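Local coordinates for DUF1993 domain-containing protein (Shewanella denitrificans, PDB 2OQM), which is of unknown function but belongs to the DinB-like family of helical-bundle proteins, and is assembled here as a pair of like subunits, at residues Gln72-Cys77 / Ala105-Arg110; Val27-Met32 / Pro156-His161; Asp55-Ser60 / Gly167-Asn172. All blocks are in the same frame, centred on the assembly; numbering follows the deposited sequence. Where two conformers were deposited one is given.

How the contacts relate
From the N terminus, helix 13-50 enters first with 27-32, which waits until 156-161 on helix 146-172 to close contact 2 over most of the chain. Segment 55-60, in the connection to helix 69-87, is closed later still by 167-172 in contact 3, so contacts 2 and 3 cross. Contact 1, between 72-77 and 105-110, closes a short loop nested inside both. Contacts 1 and 2 each join a parallel pair of bundle helices, and Q72 OE1 to H161 ND1 (2.7 Å, probably a hydrogen bond) ties the pairs together. Contact 3 fastens the first connection to the last long helix, and L58 also packs on L107 of contact 1.

Contact 1. Residues Gln72-Cys77 / Ala105-Arg110; sequences QVQIAC and AELRQR
R110 lays its guanidinium against Q74 where helices 69-87 and 104-119 run side by side, the parallel middle pair of the DinB-like four-helix bundle. The segment axes are 10° apart and approach to 10.4 Å. R110 sends CG away from its backbone N (chi1 177°), and a bend at the next bond carries the chain past C77 to Q74. There Q74 CB sits over one face of the guanidinium, and Q74 CG meets R110 NH1 at 3.7 Å. The extended glutamine crosses the arginine at about a right angle, the amide plane 36° from the guanidinium plane. Salt bridges to D99, D78 and E101 probably balance the buried charge; E101 also accepts from Q74 NE2, so one carboxylate steadies both side chains. A methionine in place of R110 would probably leave these acids without their cationic mate and take the flat group from beneath Q74 CB. One turn back, L107 puts a single methyl, CD2, against both V73 CG1 (4.0 Å) and Q74 CG (4.2 Å). The stem of R110 is packed too: C77 SG rests on R110 CG at 3.8 Å.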
loop_
_atom_site.group_PDB
_atom_site.type_symbol
_atom_site.label_atom_id
_atom_site.label_comp_id
_atom_site.label_asym_id
_atom_site.label_seq_id
_atom_site.Cartn_x
_atom_site.Cartn_y
_atom_site.Cartn_z
ATOM N N GLN A 72 -14.301 -0.755 -4.578
ATOM C CA GLN A 72 -12.901 -0.870 -4.260
ATOM C C GLN A 72 -12.130 -1.456 -5.436
ATOM O O GLN A 72 -11.006 -1.009 -5.693
ATOM C CB GLN A 72 -12.666 -1.763 -3.029
ATOM C CG GLN A 72 -13.262 -1.313 -1.699
ATOM C CD GLN A 72 -12.727 0.045 -1.292
ATOM O OE1 GLN A 72 -11.553 0.324 -1.505
ATOM N NE2 GLN A 72 -13.576 0.891 -0.702
ATOM N N VAL A 73 -12.681 -2.489 -6.079
ATOM C CA VAL A 73 -12.005 -3.168 -7.199
ATOM C C VAL A 73 -11.900 -2.188 -8.357
ATOM O O VAL A 73 -10.829 -2.052 -8.964
ATOM C CB VAL A 73 -12.711 -4.466 -7.599
ATOM C CG1 VAL A 73 -12.159 -5.062 -8.899
ATOM C CG2 VAL A 73 -12.607 -5.505 -6.409
ATOM N N GLN A 74 -12.983 -1.485 -8.633
ATOM C CA GLN A 74 -13.000 -0.523 -9.710
ATOM C C GLN A 74 -11.955 0.581 -9.483
ATOM O O GLN A 74 -11.221 0.963 -10.412
ATOM C CB GLN A 74 -14.408 0.096 -9.854
ATOM C CG GLN A 74 -15.523 -0.888 -10.260
ATOM C CD GLN A 74 -16.910 -0.299 -10.203
ATOM O OE1 GLN A 74 -17.171 0.582 -9.403
ATOM N NE2 GLN A 74 -17.807 -0.773 -11.076
ATOM N N ILE A 75 -11.862 1.058 -8.250
ATOM C CA ILE A 75 -10.918 2.128 -7.910
ATOM C C ILE A 75 -9.494 1.616 -7.941
ATOM O O ILE A 75 -8.629 2.305 -8.432
ATOM C CB ILE A 75 -11.201 2.807 -6.558
ATOM C CG1 ILE A 75 -12.602 3.416 -6.561
ATOM C CG2 ILE A 75 -10.174 3.937 -6.345
ATOM C CD1 ILE A 75 -13.244 3.705 -5.199
ATOM N N ALA A 76 -9.255 0.398 -7.467
ATOM C CA ALA A 76 -7.932 -0.214 -7.627
ATOM C C ALA A 76 -7.539 -0.298 -9.075
ATOM O O ALA A 76 -6.448 0.085 -9.430
ATOM C CB ALA A 76 -7.821 -1.590 -6.942
ATOM N N CYS A 77 -8.428 -0.749 -9.943
ATOM C CA CYS A 77 -8.089 -0.869 -11.340
ATOM C C CYS A 77 -7.781 0.504 -11.965
ATOM O O CYS A 77 -6.825 0.654 -12.727
ATOM C CB CYS A 77 -9.225 -1.541 -12.098
ATOM S SG CYS A 77 -9.463 -3.329 -11.790
ATOM N N ALA A 105 -18.084 -11.695 -12.729
ATOM C CA ALA A 105 -17.559 -11.883 -14.077
ATOM C C ALA A 105 -17.103 -10.565 -14.664
ATOM O O ALA A 105 -16.037 -10.446 -15.288
ATOM C CB ALA A 105 -18.619 -12.544 -14.994
ATOM N N GLU A 106 -17.924 -9.553 -14.440
ATOM C CA GLU A 106 -17.668 -8.255 -14.988
ATOM C C GLU A 106 -16.431 -7.631 -14.374
ATOM O O GLU A 106 -15.700 -6.923 -15.024
ATOM C CB GLU A 106 -18.862 -7.385 -14.728
ATOM C CG GLU A 106 -20.081 -7.837 -15.545
ATOM C CD GLU A 106 -21.329 -7.035 -15.212
ATOM O OE1 GLU A 106 -21.485 -6.606 -14.050
ATOM O OE2 GLU A 106 -22.149 -6.842 -16.130
ATOM N N LEU A 107 -16.243 -7.841 -13.081
ATOM C CA LEU A 107 -15.061 -7.363 -12.387
ATOM C C LEU A 107 -13.834 -8.078 -12.867
ATOM O O LEU A 107 -12.816 -7.447 -13.070
ATOM C CB LEU A 107 -15.209 -7.527 -10.871
ATOM C CG LEU A 107 -16.198 -6.606 -10.172
ATOM C CD1 LEU A 107 -16.197 -6.912 -8.688
ATOM C CD2 LEU A 107 -15.894 -5.083 -10.434
ATOM N N ARG A 108 -13.922 -9.396 -13.090
ATOM C CA ARG A 108 -12.775 -10.123 -13.656
ATOM C C ARG A 108 -12.406 -9.583 -15.035
ATOM O O ARG A 108 -11.224 -9.484 -15.364
ATOM C CB ARG A 108 -13.071 -11.594 -13.813
ATOM C CG ARG A 108 -13.449 -12.264 -12.547
ATOM C CD ARG A 108 -12.343 -13.050 -11.974
ATOM N NE ARG A 108 -12.816 -14.204 -11.192
ATOM C CZ ARG A 108 -12.116 -14.734 -10.204
ATOM N NH1 ARG A 108 -10.936 -14.228 -9.853
ATOM N NH2 ARG A 108 -12.613 -15.750 -9.545
ATOM N N GLN A 109 -13.412 -9.198 -15.816
ATOM C CA GLN A 109 -13.153 -8.549 -17.115
ATOM C C GLN A 109 -12.442 -7.203 -16.953
ATOM O O GLN A 109 -11.522 -6.909 -17.686
ATOM C CB GLN A 109 -14.433 -8.363 -17.896
ATOM C CG GLN A 109 -14.222 -7.673 -19.268
ATOM C CD GLN A 109 -13.307 -8.456 -20.194
ATOM O OE1 GLN A 109 -12.255 -7.958 -20.631
ATOM N NE2 GLN A 109 -13.691 -9.693 -20.489
ATOM N N ARG A 110 -12.851 -6.424 -15.963
ATOM C CA ARG A 110 -12.243 -5.105 -15.688
ATOM C C ARG A 110 -10.762 -5.259 -15.363
ATOM O O ARG A 110 -9.908 -4.555 -15.935
ATOM C CB ARG A 110 -12.988 -4.429 -14.553
ATOM C CG ARG A 110 -12.448 -3.067 -14.085
ATOM C CD ARG A 110 -12.712 -2.009 -15.042
ATOM N NE ARG A 110 -12.532 -0.678 -14.454
ATOM C CZ ARG A 110 -13.509 0.075 -13.936
ATOM N NH1 ARG A 110 -14.759 -0.355 -13.850
ATOM N NH2 ARG A 110 -13.224 1.280 -13.516
#

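Contact 2. Residues Val27-Met32 / Pro156-His161; sequences VQFSKM and PNLYFH. With EDO (1,2-ethanediol), chain G.
L158 is the bump of this interface; F29 and M32 make the hollow it fills, with Y159 of its own helix as a further wall. Its CG rides over one face of the F29 ring, 4.0 Å from the centroid and 24° off the normal, a CH-pi contact displaced toward the rim. Its CD1 methyl continues inward to M32 CB (4.2 Å) while also lying over the centre of the Y159 ring, so the leucine presents CG to the F29 face and CD1 to the Y159 face. M32, a selenomethionine, is the counter-bump: two successive bends curl it round the CE1 corner of Y159. CG touches Y159 CE1 at 3.6 Å, and SE lies in the ring plane at its edge, 5.1 Å from the centroid, a Met-aromatic contact. Y159 reaches across to Q28, whose NE2 donates to the phenol OH (3.0 Å, 156°) close to the amide plane. An ethanediol, probably from the crystallisation liquor, sets its O2 2.6 Å from Y159 OH and is also bonded to L24 O and to I151 O of the second subunit. The two segments run parallel, 6° apart, as the first and last long helices of the bundle. A80 and T79 of helix 69-87 back F29 and L158; Y181 of helix 178-182 covers M32 and Y159, and Y159 of the second subunit packs on Y159.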
loop_
_atom_site.group_PDB
_atom_site.type_symbol
_atom_site.label_atom_id
_atom_site.label_comp_id
_atom_site.label_asym_id
_atom_site.label_seq_id
_atom_site.Cartn_x
_atom_site.Cartn_y
_atom_site.Cartn_z
ATOM N N VAL A 27 4.728 -3.118 -13.610
ATOM C CA VAL A 27 5.056 -4.482 -13.249
ATOM C C VAL A 27 4.385 -4.858 -11.897
ATOM O O VAL A 27 3.613 -5.816 -11.818
ATOM C CB VAL A 27 6.542 -4.674 -13.230
ATOM C CG1 VAL A 27 6.898 -6.135 -12.816
ATOM C CG2 VAL A 27 7.125 -4.312 -14.649
ATOM N N GLN A 28 4.638 -4.097 -10.856
ATOM C CA GLN A 28 4.096 -4.438 -9.536
ATOM C C GLN A 28 2.608 -4.257 -9.431
ATOM O O GLN A 28 1.933 -5.067 -8.795
ATOM C CB GLN A 28 4.888 -3.753 -8.376
ATOM C CG GLN A 28 4.367 -4.071 -6.993
ATOM C CD GLN A 28 4.530 -5.516 -6.543
ATOM O OE1 GLN A 28 5.230 -6.352 -7.172
ATOM N NE2 GLN A 28 3.907 -5.815 -5.419
ATOM N N PHE A 29 2.041 -3.257 -10.112
ATOM C CA PHE A 29 0.597 -3.121 -10.110
ATOM C C PHE A 29 -0.094 -4.257 -10.850
ATOM O O PHE A 29 -1.210 -4.659 -10.459
ATOM C CB PHE A 29 0.136 -1.844 -10.793
ATOM C CG PHE A 29 0.426 -0.545 -10.046
ATOM C CD1 PHE A 29 0.900 -0.527 -8.739
ATOM C CD2 PHE A 29 0.131 0.664 -10.663
ATOM C CE1 PHE A 29 1.114 0.703 -8.080
ATOM C CE2 PHE A 29 0.330 1.862 -10.017
ATOM C CZ PHE A 29 0.833 1.870 -8.711
ATOM N N SER A 30 0.506 -4.735 -11.946
ATOM C CA SER A 30 -0.012 -5.934 -12.631
ATOM C C SER A 30 0.008 -7.179 -11.723
ATOM O O SER A 30 -0.912 -7.952 -11.706
ATOM C CB SER A 30 0.777 -6.224 -13.923
ATOM O OG SER A 30 0.608 -5.177 -14.901
ATOM N N LYS A 31 1.097 -7.386 -11.017
ATOM C CA LYS A 31 1.179 -8.435 -10.023
ATOM C C LYS A 31 0.099 -8.349 -8.987
ATOM O O LYS A 31 -0.549 -9.325 -8.681
ATOM C CB LYS A 31 2.536 -8.397 -9.316
ATOM C CG LYS A 31 2.747 -9.588 -8.388
ATOM C CD LYS A 31 4.106 -9.540 -7.623
ATOM C CE LYS A 31 4.327 -10.778 -6.770
ATOM N NZ LYS A 31 5.450 -10.584 -5.836
HETATM N N MSE A 32 -0.114 -7.167 -8.430
HETATM C CA MSE A 32 -1.093 -7.009 -7.368
HETATM C C MSE A 32 -2.509 -7.195 -7.914
HETATM O O MSE A 32 -3.379 -7.666 -7.189
HETATM C CB MSE A 32 -0.960 -5.651 -6.738
HETATM C CG MSE A 32 0.326 -5.413 -5.915
HETATM SE SE MSE A 32 0.487 -6.729 -4.501
HETATM C CE MSE A 32 -1.207 -6.343 -3.608
ATOM N N PRO A 156 0.348 4.471 -2.699
ATOM C CA PRO A 156 -0.515 4.287 -1.497
ATOM C C PRO A 156 -1.937 3.982 -1.802
ATOM O O PRO A 156 -2.535 3.189 -1.107
ATOM C CB PRO A 156 -0.407 5.627 -0.773
ATOM C CG PRO A 156 0.979 6.147 -1.195
ATOM C CD PRO A 156 1.185 5.684 -2.620
ATOM N N ASN A 157 -2.497 4.611 -2.836
ATOM C CA ASN A 157 -3.877 4.404 -3.172
ATOM C C ASN A 157 -4.166 2.991 -3.708
ATOM O O ASN A 157 -5.201 2.369 -3.391
ATOM C CB ASN A 157 -4.312 5.438 -4.222
ATOM C CG ASN A 157 -4.896 6.732 -3.603
ATOM O OD1 ASN A 157 -5.460 6.706 -2.536
ATOM N ND2 ASN A 157 -4.735 7.861 -4.308
ATOM N N LEU A 158 -3.290 2.491 -4.542
ATOM C CA LEU A 158 -3.462 1.149 -5.086
ATOM C C LEU A 158 -3.510 0.148 -3.940
ATOM O O LEU A 158 -4.412 -0.682 -3.873
ATOM C CB LEU A 158 -2.294 0.799 -6.020
ATOM C CG LEU A 158 -2.259 -0.466 -6.891
ATOM C CD1 LEU A 158 -1.658 -1.573 -6.110
ATOM C CD2 LEU A 158 -3.557 -0.817 -7.482
ATOM N N TYR A 159 -2.564 0.242 -3.010
ATOM C CA TYR A 159 -2.539 -0.701 -1.874
ATOM C C TYR A 159 -3.720 -0.499 -0.893
ATOM O O TYR A 159 -4.200 -1.460 -0.298
ATOM C CB TYR A 159 -1.195 -0.673 -1.137
ATOM C CG TYR A 159 -0.107 -1.341 -1.967
ATOM C CD1 TYR A 159 -0.181 -2.671 -2.298
ATOM C CD2 TYR A 159 0.931 -0.600 -2.536
ATOM C CE1 TYR A 159 0.768 -3.279 -3.106
ATOM C CE2 TYR A 159 1.899 -1.224 -3.338
ATOM C CZ TYR A 159 1.803 -2.551 -3.638
ATOM O OH TYR A 159 2.803 -3.180 -4.398
ATOM N N PHE A 160 -4.129 0.756 -0.677
ATOM C CA PHE A 160 -5.316 1.069 0.097
ATOM C C PHE A 160 -6.550 0.320 -0.421
ATOM O O PHE A 160 -7.268 -0.328 0.353
ATOM C CB PHE A 160 -5.606 2.561 0.062
ATOM C CG PHE A 160 -6.799 2.952 0.920
ATOM C CD1 PHE A 160 -8.096 2.911 0.388
ATOM C CD2 PHE A 160 -6.663 3.347 2.226
ATOM C CE1 PHE A 160 -9.228 3.231 1.152
ATOM C CE2 PHE A 160 -7.804 3.674 2.999
ATOM C CZ PHE A 160 -9.101 3.606 2.418
ATOM N N HIS A 161 -6.827 0.433 -1.716
ATOM C CA HIS A 161 -8.042 -0.145 -2.208
ATOM C C HIS A 161 -8.012 -1.675 -2.353
ATOM O O HIS A 161 -9.033 -2.328 -2.078
ATOM C CB HIS A 161 -8.479 0.571 -3.458
ATOM C CG HIS A 161 -8.868 1.992 -3.201
ATOM N ND1 HIS A 161 -10.085 2.322 -2.640
ATOM C CD2 HIS A 161 -8.180 3.154 -3.341
ATOM C CE1 HIS A 161 -10.144 3.639 -2.497
ATOM N NE2 HIS A 161 -9.006 4.166 -2.916
HETATM C C1 EDO G . 5.120 -0.053 -5.605
HETATM O O1 EDO G . 4.113 -0.652 -6.392
HETATM C C2 EDO G . 5.969 -1.123 -4.947
HETATM O O2 EDO G . 5.145 -1.991 -4.195
#

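Contact 3. Residues Asp55-Ser60 / Gly167-Asn172; sequences DVLLNS and GILRHN. With EDO (1,2-ethanediol), chain T.
With chi1 at -168°, S60 swings OG to the far side of its backbone N and out toward helix 146-172, where N172, at chi1 -88°, turns its amide back to meet it. The result is a bond from N172 ND2 to S60 OG (2.8 Å), made near the amide plane and only moderately bent; it holds for the S60 conformer described, a second having been deposited. The other N-H of the same ND2 runs to I168 O (2.9 Å) almost perfectly straight, 176°, and in the amide plane. Two bonds in different directions therefore fix the rotation of the amide. I168 O in turn receives the N172 backbone N from the opposite face of its carbonyl plane, so the asparagine folds back on the preceding turn of its own helix.

Apolar groups close in around this bond. L57 CD2 packs tightly on N172 CB at 3.4 Å, the two side chains passing in opposite directions. The CG2 branch of I168 touches S60 CB at 3.6 Å, and L169 CD2 reaches L57 CB at 4.3 Å. The turn carrying S60 is itself braced: S60 N bonds to L57 O, and N59 ND2 folds back to D55 O (2.8 Å), which also takes the N59 backbone N, an echo of N172 over I168. Beyond the contact, H171 O accepts from an ethanediol O2 (2.8 Å), while H171 ND1 donates to L62 O of the second subunit.

L57 continues onto F46 and L169 onto I39, both of helix 13-50. Short helix 54-58 and the turn after it pack against the C-terminal part of helix 146-172, where the connection between the first two long helices of the DinB-like bundle lies beside the subunit interface.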
loop_
_atom_site.group_PDB
_atom_site.type_symbol
_atom_site.label_atom_id
_atom_site.label_comp_id
_atom_site.label_asym_id
_atom_site.label_seq_id
_atom_site.Cartn_x
_atom_site.Cartn_y
_atom_site.Cartn_z
ATOM N N ASP A 55 -23.309 -11.923 -4.585
ATOM C CA ASP A 55 -23.875 -10.572 -4.583
ATOM C C ASP A 55 -23.745 -9.889 -3.219
ATOM O O ASP A 55 -23.505 -8.659 -3.126
ATOM C CB ASP A 55 -25.370 -10.636 -4.979
ATOM C CG ASP A 55 -25.923 -9.286 -5.445
ATOM O OD1 ASP A 55 -25.315 -8.647 -6.332
ATOM O OD2 ASP A 55 -26.979 -8.863 -4.923
ATOM N N VAL A 56 -23.929 -10.678 -2.167
ATOM C CA VAL A 56 -23.875 -10.191 -0.792
ATOM C C VAL A 56 -22.457 -9.692 -0.500
ATOM O O VAL A 56 -22.292 -8.585 -0.048
ATOM C CB VAL A 56 -24.299 -11.291 0.253
ATOM C CG1 VAL A 56 -24.032 -10.813 1.709
ATOM C CG2 VAL A 56 -25.793 -11.665 0.101
ATOM N N LEU A 57 -21.444 -10.488 -0.876
ATOM C CA LEU A 57 -20.041 -10.102 -0.744
ATOM C C LEU A 57 -19.688 -8.871 -1.569
ATOM O O LEU A 57 -19.041 -7.941 -1.066
ATOM C CB LEU A 57 -19.077 -11.285 -1.104
ATOM C CG LEU A 57 -19.193 -12.549 -0.247
ATOM C CD1 LEU A 57 -18.314 -13.666 -0.798
ATOM C CD2 LEU A 57 -18.845 -12.248 1.244
ATOM N N LEU A 58 -20.088 -8.865 -2.833
ATOM C CA LEU A 58 -19.799 -7.739 -3.728
ATOM C C LEU A 58 -20.397 -6.435 -3.248
ATOM O O LEU A 58 -19.844 -5.394 -3.532
ATOM C CB LEU A 58 -20.338 -8.033 -5.137
ATOM C CG LEU A 58 -19.608 -9.137 -5.939
ATOM C CD1 LEU A 58 -20.339 -9.419 -7.295
ATOM C CD2 LEU A 58 -18.152 -8.781 -6.167
ATOM N N ASN A 59 -21.524 -6.475 -2.542
ATOM C CA ASN A 59 -22.121 -5.246 -2.030
ATOM C C ASN A 59 -21.772 -4.925 -0.588
ATOM O O ASN A 59 -22.337 -4.004 -0.046
ATOM C CB ASN A 59 -23.623 -5.279 -2.211
ATOM C CG ASN A 59 -24.006 -5.134 -3.653
ATOM O OD1 ASN A 59 -24.088 -3.999 -4.159
ATOM N ND2 ASN A 59 -24.149 -6.262 -4.357
ATOM N N SER A 60 -20.867 -5.695 0.012
ATOM C CA SER A 60 -20.483 -5.500 1.398
ATOM C C SER A 60 -19.450 -4.386 1.462
ATOM O O SER A 60 -18.902 -3.986 0.455
ATOM C CB SER A 60 -19.926 -6.805 1.987
ATOM O OG SER A 60 -19.774 -6.759 3.408
ATOM N N GLY A 167 -9.957 -6.765 3.114
ATOM C CA GLY A 167 -10.603 -6.630 4.411
ATOM C C GLY A 167 -12.101 -6.908 4.411
ATOM O O GLY A 167 -12.642 -7.543 5.304
ATOM N N ILE A 168 -12.786 -6.415 3.381
ATOM C CA ILE A 168 -14.200 -6.702 3.245
ATOM C C ILE A 168 -14.413 -8.217 3.195
ATOM O O ILE A 168 -15.302 -8.737 3.873
ATOM C CB ILE A 168 -14.854 -5.990 2.014
ATOM C CG1 ILE A 168 -14.849 -4.473 2.218
ATOM C CG2 ILE A 168 -16.313 -6.445 1.851
ATOM C CD1 ILE A 168 -15.168 -3.662 0.963
ATOM N N LEU A 169 -13.624 -8.920 2.380
ATOM C CA LEU A 169 -13.812 -10.357 2.204
ATOM C C LEU A 169 -13.481 -11.087 3.479
ATOM O O LEU A 169 -14.212 -11.948 3.939
ATOM C CB LEU A 169 -12.965 -10.866 1.067
ATOM C CG LEU A 169 -13.470 -10.374 -0.288
ATOM C CD1 LEU A 169 -12.385 -10.665 -1.366
ATOM C CD2 LEU A 169 -14.824 -11.069 -0.576
ATOM N N ARG A 170 -12.377 -10.707 4.068
ATOM C CA ARG A 170 -11.924 -11.308 5.317
ATOM C C ARG A 170 -12.958 -11.144 6.439
ATOM O O ARG A 170 -13.289 -12.088 7.167
ATOM C CB ARG A 170 -10.602 -10.650 5.698
ATOM C CG ARG A 170 -9.856 -11.300 6.813
ATOM C CD ARG A 170 -9.443 -12.725 6.498
ATOM N NE ARG A 170 -8.865 -13.357 7.673
ATOM C CZ ARG A 170 -7.578 -13.295 8.011
ATOM N NH1 ARG A 170 -6.691 -12.660 7.262
ATOM N NH2 ARG A 170 -7.162 -13.899 9.115
ATOM N N HIS A 171 -13.513 -9.953 6.545
ATOM C CA HIS A 171 -14.543 -9.622 7.522
ATOM C C HIS A 171 -15.772 -10.500 7.369
ATOM O O HIS A 171 -16.423 -10.837 8.347
ATOM C CB HIS A 171 -14.874 -8.116 7.370
ATOM C CG HIS A 171 -15.984 -7.613 8.246
ATOM N ND1 HIS A 171 -15.872 -7.527 9.611
ATOM C CD2 HIS A 171 -17.198 -7.091 7.933
ATOM C CE1 HIS A 171 -16.993 -7.027 10.115
ATOM N NE2 HIS A 171 -17.822 -6.760 9.117
ATOM N N ASN A 172 -16.108 -10.844 6.128
ATOM C CA ASN A 172 -17.259 -11.676 5.812
ATOM C C ASN A 172 -17.016 -13.168 5.995
ATOM O O ASN A 172 -17.963 -13.941 5.943
ATOM C CB ASN A 172 -17.736 -11.389 4.385
ATOM C CG ASN A 172 -18.717 -10.260 4.335
ATOM O OD1 ASN A 172 -19.912 -10.504 4.470
ATOM N ND2 ASN A 172 -18.216 -8.998 4.154
HETATM C C1 EDO T . -15.895 -10.275 13.263
HETATM O O1 EDO T . -14.728 -9.477 13.396
HETATM C C2 EDO T . -16.433 -10.282 11.815
HETATM O O2 EDO T . -15.816 -11.321 11.019
#